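Local coordinates for protein delta-1-pyrroline-5-carboxylate dehydrogenase, mitochondrial (Mus musculus, PDB 4E3X) that probably catalyses the irreversible NAD-dependent oxidation of glutamate semialdehyde, in equilibrium with pyrroline-5-carboxylate, to glutamate in the second step of mitochondrial proline breakdown, at residues N218-N228 with H536-P544; D271-I282 with L294-L302. All coordinates share one frame; numbering follows the deposited sequence.

Contact 1 (N218-N228 with H536-P544)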
loop_
_atom_site.group_PDB
_atom_site.type_symbol
_atom_site.label_atom_id
_atom_site.label_comp_id
_atom_site.label_asym_id
_atom_site.label_seq_id
_atom_site.Cartn_x
_atom_site.Cartn_y
_atom_site.Cartn_z
ATOM N N ASN B 218 9.492 11.207 -11.422
ATOM C CA ASN B 218 8.443 10.827 -10.480
ATOM C C ASN B 218 8.888 9.765 -9.470
ATOM O O ASN B 218 8.559 9.852 -8.296
ATOM C CB ASN B 218 7.193 10.353 -11.233
ATOM C CG ASN B 218 6.028 10.111 -10.312
ATOM O OD1 ASN B 218 5.681 10.968 -9.503
ATOM N ND2 ASN B 218 5.434 8.931 -10.405
ATOM N N LEU B 219 9.607 8.749 -9.930
ATOM C CA LEU B 219 10.035 7.677 -9.034
ATOM C C LEU B 219 10.918 8.182 -7.897
ATOM O O LEU B 219 10.812 7.705 -6.771
ATOM C CB LEU B 219 10.772 6.584 -9.804
ATOM C CG LEU B 219 9.942 5.704 -10.735
ATOM C CD1 LEU B 219 10.882 4.756 -11.441
ATOM C CD2 LEU B 219 8.873 4.926 -9.976
ATOM N N ALA B 220 11.795 9.136 -8.200
ATOM C CA ALA B 220 12.635 9.745 -7.176
ATOM C C ALA B 220 11.928 10.916 -6.492
ATOM O O ALA B 220 12.058 11.124 -5.287
ATOM C CB ALA B 220 13.958 10.196 -7.787
ATOM N N GLY B 221 11.173 11.687 -7.266
ATOM C CA GLY B 221 10.570 12.923 -6.786
ATOM C C GLY B 221 9.388 12.747 -5.853
ATOM O O GLY B 221 9.265 13.461 -4.862
ATOM N N ALA B 222 8.498 11.812 -6.166
ATOM C CA ALA B 222 7.323 11.623 -5.320
ATOM C C ALA B 222 7.676 11.189 -3.885
ATOM O O ALA B 222 7.178 11.790 -2.927
ATOM C CB ALA B 222 6.322 10.684 -5.972
ATOM N N PRO B 223 8.583 10.202 -3.713
ATOM C CA PRO B 223 8.968 9.892 -2.327
ATOM C C PRO B 223 9.653 11.081 -1.641
ATOM O O PRO B 223 9.384 11.335 -0.464
ATOM C CB PRO B 223 9.909 8.688 -2.480
ATOM C CG PRO B 223 9.476 8.051 -3.791
ATOM C CD PRO B 223 9.133 9.219 -4.666
ATOM N N ALA B 224 10.508 11.818 -2.357
ATOM C CA ALA B 224 11.159 12.972 -1.749
ATOM C C ALA B 224 10.136 14.021 -1.297
ATOM O O ALA B 224 10.265 14.608 -0.217
ATOM C CB ALA B 224 12.175 13.578 -2.702
ATOM N N LEU B 225 9.125 14.264 -2.123
ATOM C CA LEU B 225 8.048 15.184 -1.770
ATOM C C LEU B 225 7.418 14.839 -0.424
ATOM O O LEU B 225 7.072 15.730 0.360
ATOM C CB LEU B 225 6.975 15.169 -2.857
ATOM C CG LEU B 225 5.664 15.899 -2.573
ATOM C CD1 LEU B 225 5.867 17.415 -2.529
ATOM C CD2 LEU B 225 4.645 15.495 -3.640
ATOM N N MET B 226 7.299 13.542 -0.148
ATOM C CA MET B 226 6.649 13.065 1.065
ATOM C C MET B 226 7.595 12.948 2.257
ATOM O O MET B 226 7.252 12.349 3.269
ATOM C CB MET B 226 5.953 11.730 0.788
ATOM C CG MET B 226 4.935 11.809 -0.342
ATOM S SD MET B 226 3.693 13.096 -0.144
ATOM C CE MET B 226 2.718 12.429 1.197
ATOM N N GLY B 227 8.769 13.557 2.154
ATOM C CA GLY B 227 9.677 13.607 3.291
ATOM C C GLY B 227 10.688 12.486 3.355
ATOM O O GLY B 227 11.354 12.303 4.369
ATOM N N ASN B 228 10.791 11.724 2.272
ATOM C CA ASN B 228 11.798 10.679 2.189
ATOM C C ASN B 228 13.116 11.160 1.613
ATOM O O ASN B 228 13.185 12.206 0.962
ATOM C CB ASN B 228 11.280 9.524 1.345
ATOM C CG ASN B 228 10.052 8.912 1.944
ATOM O OD1 ASN B 228 10.149 8.212 2.945
ATOM N ND2 ASN B 228 8.881 9.207 1.371
ATOM N N HIS B 536 -3.713 8.955 -4.980
ATOM C CA HIS B 536 -3.402 8.007 -3.913
ATOM C C HIS B 536 -1.965 7.504 -3.919
ATOM O O HIS B 536 -1.499 6.922 -2.939
ATOM C CB HIS B 536 -4.362 6.820 -3.983
ATOM C CG HIS B 536 -5.799 7.215 -3.922
ATOM N ND1 HIS B 536 -6.702 6.888 -4.910
ATOM C CD2 HIS B 536 -6.489 7.922 -2.997
ATOM C CE1 HIS B 536 -7.887 7.377 -4.596
ATOM N NE2 HIS B 536 -7.786 8.009 -3.440
ATOM N N TYR B 537 -1.269 7.710 -5.032
ATOM C CA TYR B 537 0.106 7.230 -5.179
ATOM C C TYR B 537 1.013 7.667 -4.031
ATOM O O TYR B 537 1.796 6.861 -3.518
ATOM C CB TYR B 537 0.656 7.742 -6.498
ATOM C CG TYR B 537 2.063 7.316 -6.842
ATOM C CD1 TYR B 537 2.359 5.985 -7.112
ATOM C CD2 TYR B 537 3.083 8.253 -6.950
ATOM C CE1 TYR B 537 3.638 5.595 -7.466
ATOM C CE2 TYR B 537 4.370 7.875 -7.300
ATOM C CZ TYR B 537 4.639 6.545 -7.565
ATOM O OH TYR B 537 5.914 6.167 -7.931
ATOM N N ILE B 538 0.902 8.927 -3.621
ATOM C CA ILE B 538 1.777 9.462 -2.581
ATOM C C ILE B 538 1.599 8.749 -1.242
ATOM O O ILE B 538 2.506 8.764 -0.408
ATOM C CB ILE B 538 1.608 10.985 -2.375
ATOM C CG1 ILE B 538 0.132 11.335 -2.169
ATOM C CG2 ILE B 538 2.230 11.761 -3.534
ATOM C CD1 ILE B 538 -0.085 12.752 -1.698
ATOM N N LEU B 539 0.454 8.096 -1.051
ATOM C CA LEU B 539 0.191 7.386 0.200
ATOM C C LEU B 539 1.140 6.210 0.427
ATOM O O LEU B 539 1.340 5.781 1.565
ATOM C CB LEU B 539 -1.264 6.924 0.283
ATOM C CG LEU B 539 -2.256 8.072 0.433
ATOM C CD1 LEU B 539 -3.670 7.603 0.163
ATOM C CD2 LEU B 539 -2.137 8.669 1.826
ATOM N N ARG B 540 1.714 5.669 -0.646
ATOM C CA ARG B 540 2.697 4.604 -0.459
ATOM C C ARG B 540 3.975 5.114 0.207
ATOM O O ARG B 540 4.751 4.325 0.757
ATOM C CB ARG B 540 3.055 3.938 -1.787
ATOM C CG ARG B 540 1.914 3.149 -2.449
ATOM C CD ARG B 540 1.295 2.060 -1.535
ATOM N NE ARG B 540 2.179 0.909 -1.299
ATOM C CZ ARG B 540 2.361 0.314 -0.116
ATOM N NH1 ARG B 540 1.753 0.773 0.970
ATOM N NH2 ARG B 540 3.170 -0.736 -0.013
ATOM N N TRP B 541 4.203 6.431 0.171
ATOM C CA TRP B 541 5.476 6.999 0.627
ATOM C C TRP B 541 5.360 7.766 1.940
ATOM O O TRP B 541 6.284 8.471 2.336
ATOM C CB TRP B 541 6.135 7.839 -0.487
ATOM C CG TRP B 541 6.122 7.072 -1.765
ATOM C CD1 TRP B 541 5.403 7.359 -2.888
ATOM C CD2 TRP B 541 6.789 5.830 -2.020
ATOM N NE1 TRP B 541 5.590 6.380 -3.837
ATOM C CE2 TRP B 541 6.442 5.432 -3.329
ATOM C CE3 TRP B 541 7.652 5.016 -1.273
ATOM C CZ2 TRP B 541 6.917 4.255 -3.903
ATOM C CZ3 TRP B 541 8.131 3.856 -1.847
ATOM C CH2 TRP B 541 7.769 3.490 -3.155
ATOM N N THR B 542 4.232 7.604 2.621
ATOM C CA THR B 542 4.063 8.151 3.959
ATOM C C THR B 542 3.634 7.038 4.913
ATOM O O THR B 542 2.920 6.107 4.519
ATOM C CB THR B 542 3.052 9.344 3.984
ATOM O OG1 THR B 542 2.847 9.783 5.331
ATOM C CG2 THR B 542 1.700 8.957 3.407
ATOM N N SER B 543 4.095 7.129 6.158
ATOM C CA SER B 543 3.701 6.219 7.220
ATOM C C SER B 543 3.061 7.079 8.309
ATOM O O SER B 543 3.762 7.680 9.124
ATOM C CB SER B 543 4.942 5.492 7.756
ATOM O OG SER B 543 4.614 4.596 8.799
ATOM N N PRO B 544 1.724 7.193 8.298
ATOM C CA PRO B 544 1.110 8.205 9.166
ATOM C C PRO B 544 1.235 7.909 10.657
ATOM O O PRO B 544 1.272 6.753 11.081
ATOM C CB PRO B 544 -0.362 8.189 8.733
ATOM C CG PRO B 544 -0.332 7.639 7.315
ATOM C CD PRO B 544 0.752 6.599 7.362
#
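Asn218 opens the contact by bringing its amide obliquely up to the ring of Tyr537, with ND2 3.4 Å from CE2 and the two planes 32° apart. Leu219 touches the phenol oxygen of the same tyrosine with CD2. That oxygen is hydrogen-bonded to Asn283, whose ND2 also serves the carbonyl of Leu219, so one asparagine of strand 279-285 links both segments. One turn of the helix on from Asn218, Ala222 sets its CB against the edge of the Tyr537 ring, 3.7 Å from CE2.

Pro223 lies alongside Trp541, pointing the same way, and lays its CG over the indole: a CH-pi contact at 3.9 Å from the centroid of the five-membered ring, almost on the normal. The opposite indole face carries CB of Arg540. Met226 then bends at chi2 and chi3, a fold that curls the thioether round Ile538; SD rests 3.7 Å from its CB, and the terminal CE reaches on to Thr542 CB.

The helix closes in a Schellman motif with Gly227 as the C-prime residue, and Asn228 follows it with the contact's one polar bond between the segments. Its ND2 donates to Trp541 O at 2.9 Å, nearly straight (169°) and on a lone pair in the carbonyl plane. The same nitrogen also donates to Pro223 O, 2.9 Å away, which accepts Asn228 N as well, both donors arriving from one face of the carbonyl. OD1 is held by the backbone N of Leu200.

In this buried, largely apolar interface the hydrogen bond between the segments is thus made by one amide: ND2 of Asn228 bridges Pro223 O and Trp541 O, and the amide's three bonds should fix its rotation and tie the helix terminus to the C-terminal segment.

Contact 2 (D271-I282 with L294-L302). With PRO (proline), chain I.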
loop_
_atom_site.group_PDB
_atom_site.type_symbol
_atom_site.label_atom_id
_atom_site.label_comp_id
_atom_site.label_asym_id
_atom_site.label_seq_id
_atom_site.Cartn_x
_atom_site.Cartn_y
_atom_site.Cartn_z
ATOM N N ASP B 271 21.706 -5.269 -4.805
ATOM C CA ASP B 271 22.394 -5.977 -3.723
ATOM C C ASP B 271 22.682 -5.022 -2.572
ATOM O O ASP B 271 22.488 -5.355 -1.396
ATOM C CB ASP B 271 23.738 -6.562 -4.180
ATOM C CG ASP B 271 23.602 -7.694 -5.184
ATOM O OD1 ASP B 271 22.476 -8.157 -5.467
ATOM O OD2 ASP B 271 24.662 -8.133 -5.678
ATOM N N THR B 272 23.186 -3.840 -2.911
ATOM C CA THR B 272 23.587 -2.883 -1.887
ATOM C C THR B 272 22.382 -2.350 -1.109
ATOM O O THR B 272 22.370 -2.368 0.129
ATOM C CB THR B 272 24.374 -1.711 -2.481
ATOM O OG1 THR B 272 25.477 -2.210 -3.241
ATOM C CG2 THR B 272 24.887 -0.806 -1.364
ATOM N N VAL B 273 21.351 -1.888 -1.813
ATOM C CA VAL B 273 20.230 -1.301 -1.087
ATOM C C VAL B 273 19.459 -2.336 -0.255
ATOM O O VAL B 273 19.006 -2.025 0.852
ATOM C CB VAL B 273 19.287 -0.449 -1.984
ATOM C CG1 VAL B 273 20.075 0.653 -2.696
ATOM C CG2 VAL B 273 18.529 -1.316 -2.975
ATOM N N THR B 274 19.330 -3.564 -0.759
ATOM C CA THR B 274 18.621 -4.607 -0.015
ATOM C C THR B 274 19.454 -5.197 1.118
ATOM O O THR B 274 18.943 -5.970 1.911
ATOM C CB THR B 274 18.093 -5.736 -0.935
ATOM O OG1 THR B 274 19.195 -6.381 -1.597
ATOM C CG2 THR B 274 17.098 -5.180 -1.961
ATOM N N SER B 275 20.724 -4.810 1.195
ATOM C CA SER B 275 21.595 -5.229 2.290
ATOM C C SER B 275 21.620 -4.223 3.432
ATOM O O SER B 275 22.239 -4.489 4.466
ATOM C CB SER B 275 23.026 -5.453 1.799
ATOM O OG SER B 275 23.096 -6.594 0.970
ATOM N N SER B 276 20.968 -3.073 3.248
ATOM C CA SER B 276 20.954 -2.054 4.293
ATOM C C SER B 276 19.779 -2.215 5.242
ATOM O O SER B 276 18.624 -2.278 4.806
ATOM C CB SER B 276 20.851 -0.663 3.675
ATOM O OG SER B 276 20.689 0.309 4.699
ATOM N N GLU B 277 20.055 -2.212 6.542
ATOM C CA GLU B 277 18.986 -2.282 7.538
ATOM C C GLU B 277 18.022 -1.094 7.454
ATOM O O GLU B 277 16.919 -1.151 7.996
ATOM C CB GLU B 277 19.577 -2.383 8.938
ATOM C CG GLU B 277 20.301 -1.133 9.397
ATOM C CD GLU B 277 20.911 -1.289 10.774
ATOM O OE1 GLU B 277 20.149 -1.447 11.751
ATOM O OE2 GLU B 277 22.154 -1.259 10.877
ATOM N N HIS B 278 18.435 -0.035 6.763
ATOM C CA HIS B 278 17.643 1.181 6.694
ATOM C C HIS B 278 16.786 1.298 5.441
ATOM O O HIS B 278 16.141 2.318 5.230
ATOM C CB HIS B 278 18.562 2.391 6.786
ATOM C CG HIS B 278 19.377 2.411 8.036
ATOM N ND1 HIS B 278 18.822 2.662 9.270
ATOM C CD2 HIS B 278 20.694 2.188 8.249
ATOM C CE1 HIS B 278 19.767 2.608 10.190
ATOM N NE2 HIS B 278 20.912 2.326 9.596
ATOM N N LEU B 279 16.764 0.275 4.594
ATOM C CA LEU B 279 15.892 0.323 3.424
ATOM C C LEU B 279 14.424 0.358 3.847
ATOM O O LEU B 279 13.969 -0.509 4.584
ATOM C CB LEU B 279 16.110 -0.915 2.554
ATOM C CG LEU B 279 15.272 -0.956 1.269
ATOM C CD1 LEU B 279 15.749 0.090 0.276
ATOM C CD2 LEU B 279 15.273 -2.341 0.625
ATOM N N CYS B 280 13.668 1.335 3.361
ATOM C CA CYS B 280 12.247 1.336 3.676
ATOM C C CYS B 280 11.349 1.268 2.450
ATOM O O CYS B 280 10.146 1.075 2.582
ATOM C CB CYS B 280 11.862 2.514 4.579
ATOM S SG CYS B 280 12.241 4.134 3.900
ATOM N N GLY B 281 11.925 1.389 1.266
ATOM C CA GLY B 281 11.107 1.316 0.074
ATOM C C GLY B 281 11.929 1.164 -1.173
ATOM O O GLY B 281 13.070 1.616 -1.231
ATOM N N ILE B 282 11.339 0.516 -2.170
ATOM C CA ILE B 282 11.884 0.480 -3.507
ATOM C C ILE B 282 10.784 0.948 -4.441
ATOM O O ILE B 282 9.671 0.422 -4.421
ATOM C CB ILE B 282 12.354 -0.934 -3.895
ATOM C CG1 ILE B 282 13.443 -1.423 -2.929
ATOM C CG2 ILE B 282 12.878 -0.929 -5.312
ATOM C CD1 ILE B 282 13.883 -2.853 -3.178
ATOM N N LEU B 294 14.303 -8.302 -6.744
ATOM C CA LEU B 294 14.383 -7.348 -5.633
ATOM C C LEU B 294 13.451 -7.740 -4.486
ATOM O O LEU B 294 13.817 -7.652 -3.310
ATOM C CB LEU B 294 14.068 -5.936 -6.124
ATOM C CG LEU B 294 15.125 -5.338 -7.048
ATOM C CD1 LEU B 294 14.556 -4.148 -7.792
ATOM C CD2 LEU B 294 16.382 -4.942 -6.271
ATOM N N TRP B 295 12.242 -8.167 -4.831
ATOM C CA TRP B 295 11.278 -8.619 -3.842
ATOM C C TRP B 295 11.846 -9.780 -3.028
ATOM O O TRP B 295 11.718 -9.813 -1.798
ATOM C CB TRP B 295 9.995 -9.006 -4.572
ATOM C CG TRP B 295 8.806 -9.408 -3.745
ATOM C CD1 TRP B 295 8.724 -10.428 -2.835
ATOM C CD2 TRP B 295 7.495 -8.851 -3.843
ATOM N NE1 TRP B 295 7.441 -10.517 -2.343
ATOM C CE2 TRP B 295 6.669 -9.560 -2.943
ATOM C CE3 TRP B 295 6.939 -7.813 -4.599
ATOM C CZ2 TRP B 295 5.315 -9.259 -2.778
ATOM C CZ3 TRP B 295 5.601 -7.511 -4.432
ATOM C CH2 TRP B 295 4.802 -8.237 -3.527
ATOM N N ARG B 296 12.479 -10.728 -3.705
ATOM C CA ARG B 296 13.071 -11.883 -3.040
ATOM C C ARG B 296 14.303 -11.512 -2.200
ATOM O O ARG B 296 14.553 -12.101 -1.153
ATOM C CB ARG B 296 13.386 -12.986 -4.063
ATOM C CG ARG B 296 12.126 -13.700 -4.601
ATOM C CD ARG B 296 12.449 -14.749 -5.671
ATOM N NE ARG B 296 11.425 -15.797 -5.769
ATOM C CZ ARG B 296 10.741 -16.112 -6.871
ATOM N NH1 ARG B 296 10.942 -15.461 -8.005
ATOM N NH2 ARG B 296 9.843 -17.090 -6.835
ATOM N N GLN B 297 15.075 -10.532 -2.664
ATOM C CA GLN B 297 16.206 -10.065 -1.864
ATOM C C GLN B 297 15.745 -9.425 -0.559
ATOM O O GLN B 297 16.340 -9.634 0.497
ATOM C CB GLN B 297 17.065 -9.082 -2.648
ATOM C CG GLN B 297 17.870 -9.765 -3.736
ATOM C CD GLN B 297 18.873 -8.843 -4.396
ATOM O OE1 GLN B 297 18.501 -7.815 -4.956
ATOM N NE2 GLN B 297 20.151 -9.211 -4.336
ATOM N N VAL B 298 14.669 -8.651 -0.624
ATOM C CA VAL B 298 14.116 -8.070 0.589
ATOM C C VAL B 298 13.613 -9.167 1.534
ATOM O O VAL B 298 13.876 -9.137 2.734
ATOM C CB VAL B 298 13.000 -7.072 0.257
ATOM C CG1 VAL B 298 12.219 -6.708 1.509
ATOM C CG2 VAL B 298 13.599 -5.828 -0.390
ATOM N N ALA B 299 12.925 -10.165 0.991
ATOM C CA ALA B 299 12.444 -11.260 1.823
ATOM C C ALA B 299 13.603 -12.017 2.481
ATOM O O ALA B 299 13.537 -12.354 3.664
ATOM C CB ALA B 299 11.595 -12.196 1.018
ATOM N N GLN B 300 14.663 -12.274 1.719
ATOM C CA GLN B 300 15.837 -12.971 2.238
ATOM C C GLN B 300 16.428 -12.219 3.418
ATOM O O GLN B 300 16.841 -12.825 4.407
ATOM C CB GLN B 300 16.888 -13.126 1.132
ATOM C CG GLN B 300 18.205 -13.765 1.574
ATOM C CD GLN B 300 19.274 -13.727 0.486
ATOM O OE1 GLN B 300 19.293 -12.828 -0.359
ATOM N NE2 GLN B 300 20.172 -14.706 0.506
ATOM N N ASN B 301 16.469 -10.896 3.305
ATOM C CA ASN B 301 17.095 -10.060 4.323
ATOM C C ASN B 301 16.121 -9.474 5.338
ATOM O O ASN B 301 16.460 -8.541 6.062
ATOM C CB ASN B 301 17.919 -8.954 3.670
ATOM C CG ASN B 301 19.209 -9.470 3.079
ATOM O OD1 ASN B 301 19.599 -10.621 3.308
ATOM N ND2 ASN B 301 19.891 -8.622 2.320
ATOM N N LEU B 302 14.925 -10.047 5.415
ATOM C CA LEU B 302 13.848 -9.448 6.200
ATOM C C LEU B 302 14.201 -9.245 7.676
ATOM O O LEU B 302 13.725 -8.297 8.295
ATOM C CB LEU B 302 12.562 -10.266 6.053
ATOM C CG LEU B 302 11.249 -9.561 6.397
ATOM C CD1 LEU B 302 11.095 -8.290 5.571
ATOM C CD2 LEU B 302 10.077 -10.497 6.171
HETATM N N PRO I . 12.755 -6.799 10.435
HETATM C CA PRO I . 12.494 -6.761 11.873
HETATM C C PRO I . 12.554 -8.166 12.439
HETATM O O PRO I . 12.709 -9.119 11.679
HETATM C CB PRO I . 11.064 -6.218 11.951
HETATM C CG PRO I . 10.828 -5.536 10.661
HETATM C CD PRO I . 11.575 -6.363 9.668
HETATM O OXT PRO I . 12.445 -8.371 13.648
#
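Gln297 reaches from helix 294-300 across Thr274 to Asp271. Its CB packs 3.6 Å from Thr274 OG1, a hydroxyl that is itself hydrogen-bonded to Gly270 O. With chi2 at -172° the chain runs out extended, carrying CD and OE1 past that hydroxyl at 3.7 Å each. At the tip, NE2 donates to Asp271 OD1 over 2.8 Å; the oxygen is met on its anti side, somewhat out of the carboxylate plane, and the amide and carboxylate planes stand 72° apart.

One turn on, Asn301 ND2 donates to Thr274 O at 2.8 Å, practically straight (178°) but from above the carbonyl plane. This bond joins Asn301, just past helix 294-300, to the chain at Thr274. Beneath these polar links, Val298 CG2 meets Thr274 CG2, Leu279 CD2 and Ile282 CD1. Leu302 O accepts a bond from the nitrogen of a bound proline, which is also hydrogen-bonded to Lys292 NZ of the second subunit.

Within a beta-alpha-beta unit of the Rossmann-like NAD-binding domain, segment 294-300 runs nearly antiparallel to 279-282, with helix 266-274 beside it, Leu311 of strand 310-314 against Val298, and the second subunit at Ala299.

How the contacts relate
From the N terminus, the chain reaches helix 213-225, whose end opens the long loop of contact 1, after more than 200 residues. It then adds further strands of the five-stranded parallel sheet and the helices that pack on it, and here contact 2 closes a short loop of its own, with 11 residues between its segments. Contact 2 is therefore nested inside contact 1, whose loop closes after 307 intervening residues, at the segment leading into strand 542-550. The two meet where Trp541 CH2 packs 3.8 Å from Ile282 O. Both contacts therefore involve strand 279-285: contact 1 brings the C-terminal segment against the sheet, contact 2 a helix, and each also touches the second subunit.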